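Local coordinates for cell wall surface anchor family protein (Streptococcus agalactiae serogroup V, PDB 3PF2), which probably builds the shaft of a type 1 pilus as its major pilin, this chain being a calcium-binding C-terminal fragment with Ig-like domains, at residues T4-K8 and P38-Y44; Q116-D120 and P173-P177; K213-I219 and A232-I238. One frame throughout, in Å; residues are numbered along the deposited sequence.

Contact 1. Residues T4-K8 and P38-Y44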
ATOM      1  N   THR A   4      27.964 -17.602  -5.470  1.00 28.68           N
ATOM      2  CA  THR A   4      27.373 -18.741  -4.761  1.00 27.15           C
ATOM      3  C   THR A   4      25.950 -19.007  -5.235  1.00 25.85           C
ATOM      4  O   THR A   4      25.382 -18.227  -5.995  1.00 25.39           O
ATOM      5  CB  THR A   4      27.324 -18.531  -3.220  1.00 27.30           C
ATOM      6  OG1 THR A   4      26.348 -17.529  -2.895  1.00 27.15           O
ATOM      7  CG2 THR A   4      28.697 -18.130  -2.660  1.00 27.69           C
ATOM      8  N   ASP A   5      25.380 -20.114  -4.768  1.00 24.38           N
ATOM      9  CA  ASP A   5      23.972 -20.432  -5.009  1.00 23.44           C
ATOM     10  C   ASP A   5      23.110 -19.972  -3.831  1.00 21.72           C
ATOM     11  O   ASP A   5      21.927 -20.321  -3.752  1.00 21.13           O
ATOM     12  CB  ASP A   5      23.795 -21.948  -5.207  1.00 24.56           C
ATOM     13  CG  ASP A   5      24.371 -22.761  -4.049  1.00 26.97           C
ATOM     14  OD1 ASP A   5      24.653 -22.171  -2.977  1.00 30.20           O
ATOM     15  OD2 ASP A   5      24.554 -23.992  -4.206  1.00 30.66           O
ATOM     16  N   GLU A   6      23.715 -19.225  -2.905  1.00 19.08           N
ATOM     17  CA  GLU A   6      23.030 -18.793  -1.688  1.00 17.62           C
ATOM     18  C   GLU A   6      21.928 -17.784  -2.052  1.00 16.06           C
ATOM     19  O   GLU A   6      22.003 -17.158  -3.107  1.00 16.04           O
ATOM     20  CB  GLU A   6      24.038 -18.220  -0.688  1.00 17.32           C
ATOM     21  CG  GLU A   6      24.926 -19.309  -0.049  1.00 18.33           C
ATOM     22  CD  GLU A   6      26.118 -18.755   0.721  1.00 18.90           C
ATOM     23  OE1 GLU A   6      25.972 -17.737   1.429  1.00 18.69           O
ATOM     24  OE2 GLU A   6      27.220 -19.349   0.616  1.00 19.94           O
ATOM     25  N   PRO A   7      20.900 -17.645  -1.194  1.00 15.37           N
ATOM     26  CA  PRO A   7      19.706 -16.870  -1.616  1.00 14.48           C
ATOM     27  C   PRO A   7      19.918 -15.380  -1.938  1.00 13.98           C
ATOM     28  O   PRO A   7      20.581 -14.665  -1.192  1.00 13.97           O
ATOM     29  CB  PRO A   7      18.758 -17.001  -0.423  1.00 14.36           C
ATOM     30  CG  PRO A   7      19.190 -18.264   0.277  1.00 15.21           C
ATOM     31  CD  PRO A   7      20.691 -18.284   0.123  1.00 14.99           C
ATOM     32  N   LYS A   8      19.370 -14.956  -3.072  1.00 12.94           N
ATOM     33  CA  LYS A   8      19.231 -13.534  -3.396  1.00 12.38           C
ATOM     34  C   LYS A   8      17.772 -13.216  -3.129  1.00 11.64           C
ATOM     35  O   LYS A   8      16.894 -14.052  -3.373  1.00 12.12           O
ATOM     36  CB  LYS A   8      19.542 -13.301  -4.870  1.00 12.33           C
ATOM     37  CG  LYS A   8      21.025 -13.276  -5.217  1.00 15.34           C
ATOM     38  CD  LYS A   8      21.580 -14.683  -5.282  1.00 17.80           C
ATOM     39  CE  LYS A   8      23.048 -14.673  -5.572  1.00 19.36           C
ATOM     40  NZ  LYS A   8      23.597 -15.998  -5.170  1.00 17.22           N
ATOM     41  N   PRO A  38      18.321 -22.469  -3.650  1.00 18.60           N
ATOM     42  CA  PRO A  38      19.336 -23.385  -4.187  1.00 19.62           C
ATOM     43  C   PRO A  38      18.846 -24.832  -4.249  1.00 20.63           C
ATOM     44  O   PRO A  38      17.969 -25.219  -3.470  1.00 21.15           O
ATOM     45  CB  PRO A  38      20.477 -23.257  -3.178  1.00 19.52           C
ATOM     46  CG  PRO A  38      19.794 -22.944  -1.895  1.00 18.30           C
ATOM     47  CD  PRO A  38      18.584 -22.109  -2.247  1.00 18.76           C
ATOM     48  N   ALA A  39      19.409 -25.625  -5.164  1.00 21.49           N
ATOM     49  CA  ALA A  39      19.098 -27.058  -5.226  1.00 22.16           C
ATOM     50  C   ALA A  39      19.521 -27.808  -3.957  1.00 22.38           C
ATOM     51  O   ALA A  39      18.901 -28.813  -3.584  1.00 22.66           O
ATOM     52  CB  ALA A  39      19.717 -27.699  -6.475  1.00 22.75           C
ATOM     53  N   ASN A  40      20.561 -27.314  -3.285  1.00 22.39           N
ATOM     54  CA  ASN A  40      20.966 -27.872  -1.984  1.00 22.00           C
ATOM     55  C   ASN A  40      20.196 -27.316  -0.772  1.00 21.09           C
ATOM     56  O   ASN A  40      20.672 -27.365   0.374  1.00 20.48           O
ATOM     57  CB  ASN A  40      22.490 -27.780  -1.785  1.00 22.51           C
ATOM     58  CG  ASN A  40      23.011 -26.339  -1.761  1.00 24.27           C
ATOM     59  OD1 ASN A  40      22.261 -25.380  -1.575  1.00 24.36           O
ATOM     60  ND2 ASN A  40      24.316 -26.195  -1.945  1.00 26.24           N
ATOM     61  N   LEU A  41      18.993 -26.801  -1.019  1.00 19.50           N
ATOM     62  CA  LEU A  41      18.137 -26.355   0.066  1.00 19.14           C
ATOM     63  C   LEU A  41      17.970 -27.430   1.160  1.00 18.90           C
ATOM     64  O   LEU A  41      17.801 -27.101   2.325  1.00 18.43           O
ATOM     65  CB  LEU A  41      16.757 -25.917  -0.468  1.00 18.89           C
ATOM     66  CG  LEU A  41      15.814 -25.330   0.581  1.00 18.90           C
ATOM     67  CD1 LEU A  41      16.345 -24.013   1.184  1.00 20.59           C
ATOM     68  CD2 LEU A  41      14.420 -25.143   0.011  1.00 20.87           C
ATOM     69  N   GLY A  42      18.032 -28.707   0.772  1.00 19.57           N
ATOM     70  CA  GLY A  42      17.875 -29.814   1.722  1.00 20.40           C
ATOM     71  C   GLY A  42      18.864 -29.796   2.872  1.00 20.73           C
ATOM     72  O   GLY A  42      18.572 -30.321   3.953  1.00 21.38           O
ATOM     73  N   ASP A  43      20.021 -29.177   2.638  1.00 20.67           N
ATOM     74  CA  ASP A  43      21.082 -29.035   3.645  1.00 21.01           C
ATOM     75  C   ASP A  43      20.822 -27.941   4.678  1.00 19.98           C
ATOM     76  O   ASP A  43      21.455 -27.918   5.736  1.00 19.74           O
ATOM     77  CB  ASP A  43      22.409 -28.702   2.966  1.00 21.66           C
ATOM     78  CG  ASP A  43      22.982 -29.849   2.162  1.00 24.96           C
ATOM     79  OD1 ASP A  43      22.556 -31.012   2.339  1.00 28.54           O
ATOM     80  OD2 ASP A  43      23.885 -29.563   1.344  1.00 28.89           O
ATOM     81  N   TYR A  44      19.900 -27.024   4.384  1.00 18.91           N
ATOM     82  CA  TYR A  44      19.780 -25.804   5.179  1.00 17.36           C
ATOM     83  C   TYR A  44      19.263 -26.076   6.592  1.00 16.87           C
ATOM     84  O   TYR A  44      18.383 -26.925   6.780  1.00 15.81           O
ATOM     85  CB  TYR A  44      18.904 -24.765   4.445  1.00 17.29           C
ATOM     86  CG  TYR A  44      19.651 -23.957   3.384  1.00 17.10           C
ATOM     87  CD1 TYR A  44      20.420 -24.585   2.394  1.00 16.62           C
ATOM     88  CD2 TYR A  44      19.558 -22.558   3.358  1.00 16.45           C
ATOM     89  CE1 TYR A  44      21.094 -23.840   1.415  1.00 17.04           C
ATOM     90  CE2 TYR A  44      20.228 -21.803   2.391  1.00 16.48           C
ATOM     91  CZ  TYR A  44      20.987 -22.439   1.432  1.00 16.40           C
ATOM     92  OH  TYR A  44      21.652 -21.700   0.495  1.00 16.75           O
TER
HETATM   93  O   HOH W   1      23.338 -23.073  -1.011  1.00 23.62           O
HETATM   94  O   HOH W   2      22.490 -25.860  -4.857  1.00 34.48           O

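Contact 2. Residues Q116-D120 and P173-P177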
ATOM      1  N   GLN A 116      20.396 -12.158  -9.135  1.00 13.31           N
ATOM      2  CA  GLN A 116      19.652 -11.061  -8.503  1.00 11.61           C
ATOM      3  C   GLN A 116      18.816 -10.286  -9.527  1.00 11.46           C
ATOM      4  O   GLN A 116      17.663  -9.977  -9.249  1.00 10.55           O
ATOM      5  CB  GLN A 116      20.603 -10.089  -7.795  1.00 11.66           C
ATOM      6  CG  GLN A 116      19.927  -8.852  -7.209  1.00 12.15           C
ATOM      7  CD  GLN A 116      19.223  -9.150  -5.902  1.00 12.89           C
ATOM      8  OE1 GLN A 116      19.862  -9.556  -4.924  1.00 12.12           O
ATOM      9  NE2 GLN A 116      17.910  -8.957  -5.873  1.00 13.22           N
ATOM     10  N   ASP A 117      19.407  -9.939 -10.682  1.00 11.05           N
ATOM     11  CA  ASP A 117      18.672  -9.139 -11.681  1.00 11.52           C
ATOM     12  C   ASP A 117      17.496  -9.926 -12.273  1.00 11.72           C
ATOM     13  O   ASP A 117      16.426  -9.364 -12.498  1.00 11.43           O
ATOM     14  CB  ASP A 117      19.570  -8.650 -12.820  1.00 12.05           C
ATOM     15  CG  ASP A 117      20.697  -7.758 -12.355  1.00 12.69           C
ATOM     16  OD1 ASP A 117      20.488  -6.927 -11.445  1.00 14.44           O
ATOM     17  OD2 ASP A 117      21.807  -7.890 -12.925  1.00 15.20           O
ATOM     18  N   ALA A 118      17.710 -11.218 -12.543  1.00 11.70           N
ATOM     19  CA  ALA A 118      16.630 -12.090 -13.040  1.00 11.76           C
ATOM     20  C   ALA A 118      15.502 -12.141 -12.014  1.00 11.48           C
ATOM     21  O   ALA A 118      14.313 -12.085 -12.381  1.00 12.44           O
ATOM     22  CB  ALA A 118      17.143 -13.509 -13.353  1.00 11.57           C
ATOM     23  N   LEU A 119      15.872 -12.208 -10.738  1.00 10.92           N
ATOM     24  CA  LEU A 119      14.873 -12.239  -9.670  1.00 10.41           C
ATOM     25  C   LEU A 119      14.077 -10.932  -9.675  1.00 10.67           C
ATOM     26  O   LEU A 119      12.830 -10.954  -9.663  1.00 10.90           O
ATOM     27  CB  LEU A 119      15.509 -12.515  -8.301  1.00 10.69           C
ATOM     28  CG  LEU A 119      14.479 -12.634  -7.175  1.00 10.22           C
ATOM     29  CD1 LEU A 119      13.576 -13.880  -7.337  1.00 12.89           C
ATOM     30  CD2 LEU A 119      15.143 -12.595  -5.795  1.00 10.87           C
ATOM     31  N   ASP A 120      14.802  -9.809  -9.754  1.00 10.88           N
ATOM     32  CA  ASP A 120      14.203  -8.470  -9.728  1.00 11.11           C
ATOM     33  C   ASP A 120      13.224  -8.282 -10.881  1.00 11.86           C
ATOM     34  O   ASP A 120      12.229  -7.549 -10.751  1.00 12.75           O
ATOM     35  CB  ASP A 120      15.282  -7.379  -9.865  1.00 11.61           C
ATOM     36  CG  ASP A 120      16.185  -7.267  -8.653  1.00 13.08           C
ATOM     37  OD1 ASP A 120      15.915  -7.883  -7.606  1.00 12.23           O
ATOM     38  OD2 ASP A 120      17.180  -6.523  -8.742  1.00 13.95           O
ATOM     39  N   PRO A 173      16.911  -7.527   0.040  1.00 11.90           N
ATOM     40  CA  PRO A 173      16.703  -6.882  -1.268  1.00 11.54           C
ATOM     41  C   PRO A 173      17.587  -5.623  -1.453  1.00 11.16           C
ATOM     42  O   PRO A 173      17.671  -4.783  -0.551  1.00 11.91           O
ATOM     43  CB  PRO A 173      15.219  -6.488  -1.231  1.00 12.33           C
ATOM     44  CG  PRO A 173      14.590  -7.489  -0.294  1.00 11.32           C
ATOM     45  CD  PRO A 173      15.647  -7.662   0.792  1.00 11.43           C
ATOM     46  N   PRO A 174      18.276  -5.515  -2.597  1.00 11.02           N
ATOM     47  CA  PRO A 174      19.075  -4.305  -2.859  1.00 11.43           C
ATOM     48  C   PRO A 174      18.209  -3.063  -3.024  1.00 11.64           C
ATOM     49  O   PRO A 174      18.633  -1.966  -2.634  1.00 11.77           O
ATOM     50  CB  PRO A 174      19.775  -4.613  -4.188  1.00 11.37           C
ATOM     51  CG  PRO A 174      19.790  -6.094  -4.298  1.00 12.40           C
ATOM     52  CD  PRO A 174      18.617  -6.618  -3.509  1.00 11.60           C
ATOM     53  N   ARG A 175      17.017  -3.245  -3.594  1.00 12.35           N
ATOM     54  CA  ARG A 175      16.120  -2.126  -3.928  1.00 13.16           C
ATOM     55  C   ARG A 175      14.749  -2.444  -3.368  1.00 13.22           C
ATOM     56  O   ARG A 175      14.299  -3.603  -3.462  1.00 13.54           O
ATOM     57  CB  ARG A 175      16.047  -1.934  -5.438  1.00 13.63           C
ATOM     58  CG  ARG A 175      17.369  -1.451  -6.065  1.00 15.97           C
ATOM     59  CD  ARG A 175      17.476  -1.818  -7.539  1.00 19.65           C
ATOM     60  NE  ARG A 175      17.807  -3.234  -7.758  1.00 23.63           N
ATOM     61  CZ  ARG A 175      19.041  -3.736  -7.730  1.00 23.60           C
ATOM     62  NH1 ARG A 175      20.091  -2.948  -7.500  1.00 23.32           N
ATOM     63  NH2 ARG A 175      19.229  -5.034  -7.939  1.00 25.17           N
ATOM     64  N   LYS A 176      14.119  -1.419  -2.782  1.00 12.16           N
ATOM     65  CA  LYS A 176      12.845  -1.540  -2.050  1.00 11.66           C
ATOM     66  C   LYS A 176      11.675  -1.056  -2.912  1.00 10.74           C
ATOM     67  O   LYS A 176      11.764   0.008  -3.544  1.00 11.05           O
ATOM     68  CB  LYS A 176      12.871  -0.710  -0.768  1.00 12.27           C
ATOM     69  CG  LYS A 176      13.972  -1.082   0.240  1.00 14.06           C
ATOM     70  CD  LYS A 176      13.722  -0.348   1.570  1.00 17.67           C
ATOM     71  CE  LYS A 176      14.924  -0.444   2.522  1.00 21.59           C
ATOM     72  NZ  LYS A 176      14.549   0.075   3.884  1.00 23.39           N
ATOM     73  N   PRO A 177      10.578  -1.837  -2.960  1.00  9.63           N
ATOM     74  CA  PRO A 177       9.341  -1.314  -3.570  1.00  9.07           C
ATOM     75  C   PRO A 177       8.635  -0.340  -2.636  1.00  8.94           C
ATOM     76  O   PRO A 177       8.957  -0.276  -1.448  1.00  9.23           O
ATOM     77  CB  PRO A 177       8.496  -2.577  -3.773  1.00  8.48           C
ATOM     78  CG  PRO A 177       8.932  -3.499  -2.645  1.00  8.32           C
ATOM     79  CD  PRO A 177      10.421  -3.210  -2.448  1.00  9.26           C
TER
HETATM   80  O   HOH W   3      21.831  -6.230  -9.181  1.00 24.86           O
HETATM   81  O   HOH W   4      16.041  -5.600  -5.355  1.00 14.72           O

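Contact 3. Residues K213-I219 and A232-I238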
ATOM      1  N   LYS A 213     -16.593   4.879  -1.937  1.00 21.51           N
ATOM      2  CA  LYS A 213     -17.302   4.400  -0.752  1.00 22.31           C
ATOM      3  C   LYS A 213     -16.412   4.411   0.474  1.00 22.31           C
ATOM      4  O   LYS A 213     -15.188   4.214   0.372  1.00 22.49           O
ATOM      5  CB  LYS A 213     -17.852   2.986  -0.983  1.00 22.66           C
ATOM      6  CG  LYS A 213     -19.043   2.935  -1.937  1.00 23.15           C
ATOM      7  CD  LYS A 213     -19.535   1.495  -2.161  1.00 26.86           C
ATOM      8  CE  LYS A 213     -18.505   0.635  -2.874  1.00 29.17           C
ATOM      9  NZ  LYS A 213     -18.853  -0.807  -2.747  1.00 30.19           N
ATOM     10  N   TRP A 214     -17.039   4.646   1.628  1.00 22.58           N
ATOM     11  CA  TRP A 214     -16.365   4.529   2.910  1.00 23.00           C
ATOM     12  C   TRP A 214     -15.998   3.088   3.190  1.00 23.61           C
ATOM     13  O   TRP A 214     -16.752   2.153   2.875  1.00 24.07           O
ATOM     14  CB  TRP A 214     -17.250   5.002   4.063  1.00 22.97           C
ATOM     15  CG  TRP A 214     -17.439   6.482   4.183  1.00 21.65           C
ATOM     16  CD1 TRP A 214     -18.615   7.152   4.073  1.00 22.41           C
ATOM     17  CD2 TRP A 214     -16.433   7.475   4.462  1.00 20.81           C
ATOM     18  NE1 TRP A 214     -18.414   8.498   4.256  1.00 21.00           N
ATOM     19  CE2 TRP A 214     -17.085   8.725   4.492  1.00 20.31           C
ATOM     20  CE3 TRP A 214     -15.047   7.429   4.674  1.00 21.31           C
ATOM     21  CZ2 TRP A 214     -16.401   9.928   4.731  1.00 19.55           C
ATOM     22  CZ3 TRP A 214     -14.360   8.633   4.913  1.00 21.79           C
ATOM     23  CH2 TRP A 214     -15.047   9.861   4.940  1.00 20.06           C
ATOM     24  N   THR A 215     -14.824   2.928   3.775  1.00 23.77           N
ATOM     25  CA  THR A 215     -14.469   1.702   4.475  1.00 23.87           C
ATOM     26  C   THR A 215     -14.074   2.083   5.904  1.00 23.65           C
ATOM     27  O   THR A 215     -13.848   3.264   6.205  1.00 23.41           O
ATOM     28  CB  THR A 215     -13.279   0.998   3.804  1.00 23.80           C
ATOM     29  OG1 THR A 215     -12.154   1.883   3.797  1.00 23.63           O
ATOM     30  CG2 THR A 215     -13.617   0.567   2.379  1.00 24.03           C
ATOM     31  N   ASP A 216     -13.981   1.087   6.783  1.00 23.62           N
ATOM     32  CA  ASP A 216     -13.476   1.318   8.137  1.00 23.82           C
ATOM     33  C   ASP A 216     -12.127   2.053   8.130  1.00 23.35           C
ATOM     34  O   ASP A 216     -11.910   2.982   8.916  1.00 23.09           O
ATOM     35  CB  ASP A 216     -13.358  -0.016   8.892  1.00 24.13           C
ATOM     36  CG  ASP A 216     -14.709  -0.605   9.266  1.00 26.32           C
ATOM     37  OD1 ASP A 216     -15.737   0.103   9.211  1.00 29.47           O
ATOM     38  OD2 ASP A 216     -14.747  -1.795   9.636  1.00 29.76           O
ATOM     39  N   ALA A 217     -11.233   1.653   7.229  1.00 23.17           N
ATOM     40  CA  ALA A 217      -9.896   2.271   7.143  1.00 22.98           C
ATOM     41  C   ALA A 217      -9.930   3.740   6.674  1.00 22.93           C
ATOM     42  O   ALA A 217      -9.189   4.583   7.189  1.00 22.31           O
ATOM     43  CB  ALA A 217      -9.000   1.453   6.244  1.00 23.58           C
ATOM     44  N   LEU A 218     -10.783   4.036   5.693  1.00 23.12           N
ATOM     45  CA  LEU A 218     -10.932   5.415   5.212  1.00 23.36           C
ATOM     46  C   LEU A 218     -11.561   6.310   6.273  1.00 23.10           C
ATOM     47  O   LEU A 218     -11.179   7.479   6.424  1.00 22.75           O
ATOM     48  CB  LEU A 218     -11.746   5.463   3.922  1.00 23.36           C
ATOM     49  CG  LEU A 218     -10.944   5.540   2.623  1.00 24.28           C
ATOM     50  CD1 LEU A 218     -11.903   5.508   1.451  1.00 25.30           C
ATOM     51  CD2 LEU A 218     -10.042   6.796   2.577  1.00 23.29           C
ATOM     52  N   ILE A 219     -12.513   5.752   7.019  1.00 23.03           N
ATOM     53  CA  ILE A 219     -13.147   6.470   8.124  1.00 22.73           C
ATOM     54  C   ILE A 219     -12.086   6.868   9.163  1.00 22.29           C
ATOM     55  O   ILE A 219     -12.055   8.008   9.644  1.00 22.42           O
ATOM     56  CB  ILE A 219     -14.295   5.640   8.748  1.00 22.72           C
ATOM     57  CG1 ILE A 219     -15.510   5.624   7.807  1.00 22.53           C
ATOM     58  CG2 ILE A 219     -14.683   6.192  10.121  1.00 23.46           C
ATOM     59  CD1 ILE A 219     -16.543   4.549   8.110  1.00 23.54           C
ATOM     60  N   ALA A 232     -20.718   8.856   8.547  1.00 30.26           N
ATOM     61  CA  ALA A 232     -19.884   8.010   7.701  1.00 30.88           C
ATOM     62  C   ALA A 232     -19.901   6.567   8.194  1.00 31.31           C
ATOM     63  O   ALA A 232     -19.471   6.284   9.321  1.00 31.19           O
ATOM     64  CB  ALA A 232     -18.464   8.536   7.681  1.00 30.61           C
ATOM     65  N   VAL A 233     -20.404   5.664   7.347  1.00 31.58           N
ATOM     66  CA  VAL A 233     -20.385   4.222   7.626  1.00 31.92           C
ATOM     67  C   VAL A 233     -20.000   3.422   6.385  1.00 31.84           C
ATOM     68  O   VAL A 233     -20.467   3.717   5.280  1.00 32.09           O
ATOM     69  CB  VAL A 233     -21.752   3.667   8.129  1.00 32.30           C
ATOM     70  CG1 VAL A 233     -21.521   2.661   9.270  1.00 32.63           C
ATOM     71  CG2 VAL A 233     -22.714   4.785   8.564  1.00 32.62           C
ATOM     72  N   THR A 234     -19.170   2.397   6.593  1.00 31.55           N
ATOM     73  CA  THR A 234     -18.694   1.486   5.542  1.00 31.14           C
ATOM     74  C   THR A 234     -19.788   1.017   4.579  1.00 30.43           C
ATOM     75  O   THR A 234     -20.887   0.633   5.001  1.00 30.20           O
ATOM     76  CB  THR A 234     -17.954   0.275   6.163  1.00 31.22           C
ATOM     77  OG1 THR A 234     -16.816   0.751   6.886  1.00 32.45           O
ATOM     78  CG2 THR A 234     -17.474  -0.711   5.095  1.00 31.66           C
ATOM     79  N   GLY A 235     -19.475   1.083   3.283  1.00 29.58           N
ATOM     80  CA  GLY A 235     -20.354   0.589   2.221  1.00 28.47           C
ATOM     81  C   GLY A 235     -21.222   1.663   1.598  1.00 27.54           C
ATOM     82  O   GLY A 235     -21.850   1.435   0.562  1.00 27.48           O
ATOM     83  N   GLN A 236     -21.259   2.832   2.234  1.00 26.00           N
ATOM     84  CA  GLN A 236     -22.066   3.954   1.761  1.00 25.05           C
ATOM     85  C   GLN A 236     -21.202   4.988   1.028  1.00 23.53           C
ATOM     86  O   GLN A 236     -19.999   5.055   1.267  1.00 22.81           O
ATOM     87  CB  GLN A 236     -22.815   4.607   2.938  1.00 25.03           C
ATOM     88  CG  GLN A 236     -23.857   3.694   3.623  1.00 27.05           C
ATOM     89  CD  GLN A 236     -24.870   3.110   2.650  1.00 28.99           C
ATOM     90  OE1 GLN A 236     -24.957   1.894   2.491  1.00 31.39           O
ATOM     91  NE2 GLN A 236     -25.635   3.972   1.993  1.00 28.59           N
ATOM     92  N   PRO A 237     -21.815   5.789   0.129  1.00 22.36           N
ATOM     93  CA  PRO A 237     -21.007   6.767  -0.620  1.00 21.62           C
ATOM     94  C   PRO A 237     -20.382   7.819   0.298  1.00 20.66           C
ATOM     95  O   PRO A 237     -20.978   8.190   1.324  1.00 20.74           O
ATOM     96  CB  PRO A 237     -22.022   7.415  -1.571  1.00 21.74           C
ATOM     97  CG  PRO A 237     -23.199   6.468  -1.605  1.00 22.17           C
ATOM     98  CD  PRO A 237     -23.240   5.851  -0.253  1.00 22.14           C
ATOM     99  N   ILE A 238     -19.189   8.287  -0.064  1.00 19.22           N
ATOM    100  CA  ILE A 238     -18.525   9.362   0.686  1.00 17.87           C
ATOM    101  C   ILE A 238     -19.169  10.699   0.332  1.00 17.17           C
ATOM    102  O   ILE A 238     -19.289  11.055  -0.839  1.00 16.85           O
ATOM    103  CB  ILE A 238     -16.996   9.388   0.430  1.00 18.09           C
ATOM    104  CG1 ILE A 238     -16.331   8.188   1.112  1.00 16.99           C
ATOM    105  CG2 ILE A 238     -16.364  10.713   0.939  1.00 17.08           C
ATOM    106  CD1 ILE A 238     -14.896   7.949   0.758  1.00 15.14           C
TER
HETATM  107  O   HOH W   5     -18.307   1.628   9.549  1.00 40.91           O

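Contact 1. Residues T4-K8 and P38-Y44
Asp5 and Pro38 bring the two loops closest, with their CA atoms 5.6 Å apart, and the pairing is between irregular backbones: the segment 38-44 tightens into a short 3-10 turn at 41-43, while 4-8 has no regular structure. The backbone carbonyl of Asp5 lies against the proline ring, its O 3.3 Å from Pro38 CB. From this crossing the Asp5 carboxylate reaches toward Asn40; with chi1 at 54°, CG is flanked by both backbone neighbours of CA, which turns the group that way. Asp5 OD2 comes within 3.2 Å of Asn40 ND2, with the carboxylate and amide planes steeply inclined to each other. Water carries the clearer polar links. One molecule donates to Asp5 OD1 and to Asn40 OD1 and accepts from Tyr44 OH (2.6 Å), lying in the plane of the phenol ring. A second donates to Asp5 OD2 and accepts from Asn40 N at 2.9 Å. The apolar counterpart is Pro7, whose CD meets the edge of the Tyr44 ring, 3.6 Å from OH, while Leu41 CD1 lies over one face of that ring, toward its rim. Glu6 turns elsewhere, its OE1 held by Tyr158 and Lys169. Tyr44 immediately precedes the calcium ligand Glu45, just ahead of strand 46-52. In this N-terminal Ig-like part of the fragment, Pro7 and Tyr44 both pack on Tyr158 of strand 155-159, and Phe100 of helix 100-106 also borders Tyr44.

Contact 2. Residues Q116-D120 and P173-P177
Arg175, Gln116 and Pro174 contribute most of the buried surface, and the guanidinium of Arg175 supplies the one direct hydrogen bond between the segments. Its NH2 donates to Asp120 OD2 at 2.7 Å, with an angle of 168° at the hydrogen, in a salt bridge. The acceptor sits at the edge of the guanidinium, with the carboxylate turned steeply against that plane. Pro174 CB sits over one face of the same group, toward its rim. Gln116 meets Arg175 through its aliphatic part, CG lying 3.9 Å from NH2 near the guanidinium plane. Beyond CG the glutamine bends (chi2 78°) and lays its amide against the Pro174 ring: NE2 is 3.4 Å and OE1 3.5 Å from Pro174 CD. That amide is fixed by donating from NE2 to Asp120 OD1 (2.9 Å), one helical turn along, and to Thr9 O of the neighbouring strand. The segment 173-177 runs from strand 169-171 into strand 178-190, so the helix of the N-terminal Ig-like part flanks the chain as it passes to the next sheet. Asp120 also touches Asp10, a calcium ligand, and the calcium ion is about 5 Å from the Asp120 side chain; the positive charge of Arg175 may offset some of this acidic cluster. Asp117 OD1, well out of the guanidinium plane, is near Arg175 NH2 (4.2 Å) by charge alone, and a water that donates to the former accepts from the latter.

Contact 3. Residues K213-I219 and A232-I238
Trp214 is the large bump of this contact, its indole filling a slot between Ala232 and Ile238. Ile238 CG1 stands over one face, 3.5 Å from the centroid of the five-membered ring and 13° off its normal. Ala232 CB presses on the opposite face, 3.6 Å from the same centroid but displaced toward the rim; both are CH-pi contacts. The methyl of Ala232 is approached by Ile219 CG1, and Ile238 CD1 extends to Leu218 CD1 at 3.9 Å. The backbone at the tryptophan is pinned from both ends: Trp214 N donates to Gln236 O at 3.0 Å, and Trp214 O accepts from Gly235 N. Ile219 CD1 packs against the start of the turn, 3.7 Å from Thr234 N. Thr234 OG1 donates to Asp216 OD1 over 2.6 Å, approaching from above the carboxylate plane, and a water joins the same oxygen to Thr234 N. Two standard motifs interlock: a type II beta turn from Val233 to Gln236, with Gly235 at a positive phi of 96°, and a helix N-cap in which Thr215 OG1 accepts from Leu218 N. They join helix 216-221 to the approach of strand 239-241 in the prealbumin-like domain, probably of the CNA B-type Ig fold.

Contacts 1 and 2 are neighbours in the N-terminal part, centres about 18 Å apart, and they touch directly: Lys8 of contact 1 packs on Leu119 and Gln116 of contact 2. Each lies near a different calcium site. Contact 1, largely buried, joins two loops by proline and tyrosine packing with water bridges, whereas contact 2 is a surface meeting of helix and loop governed by a salt bridge. Contact 3, on the other side of the chain's centre and about 36 Å from contact 2 between centres, sets a helix start against a turn; no element is shared. Far from the annotated metals and only partly buried, it relies on an enclosed aromatic ring and backbone hydrogen bonds.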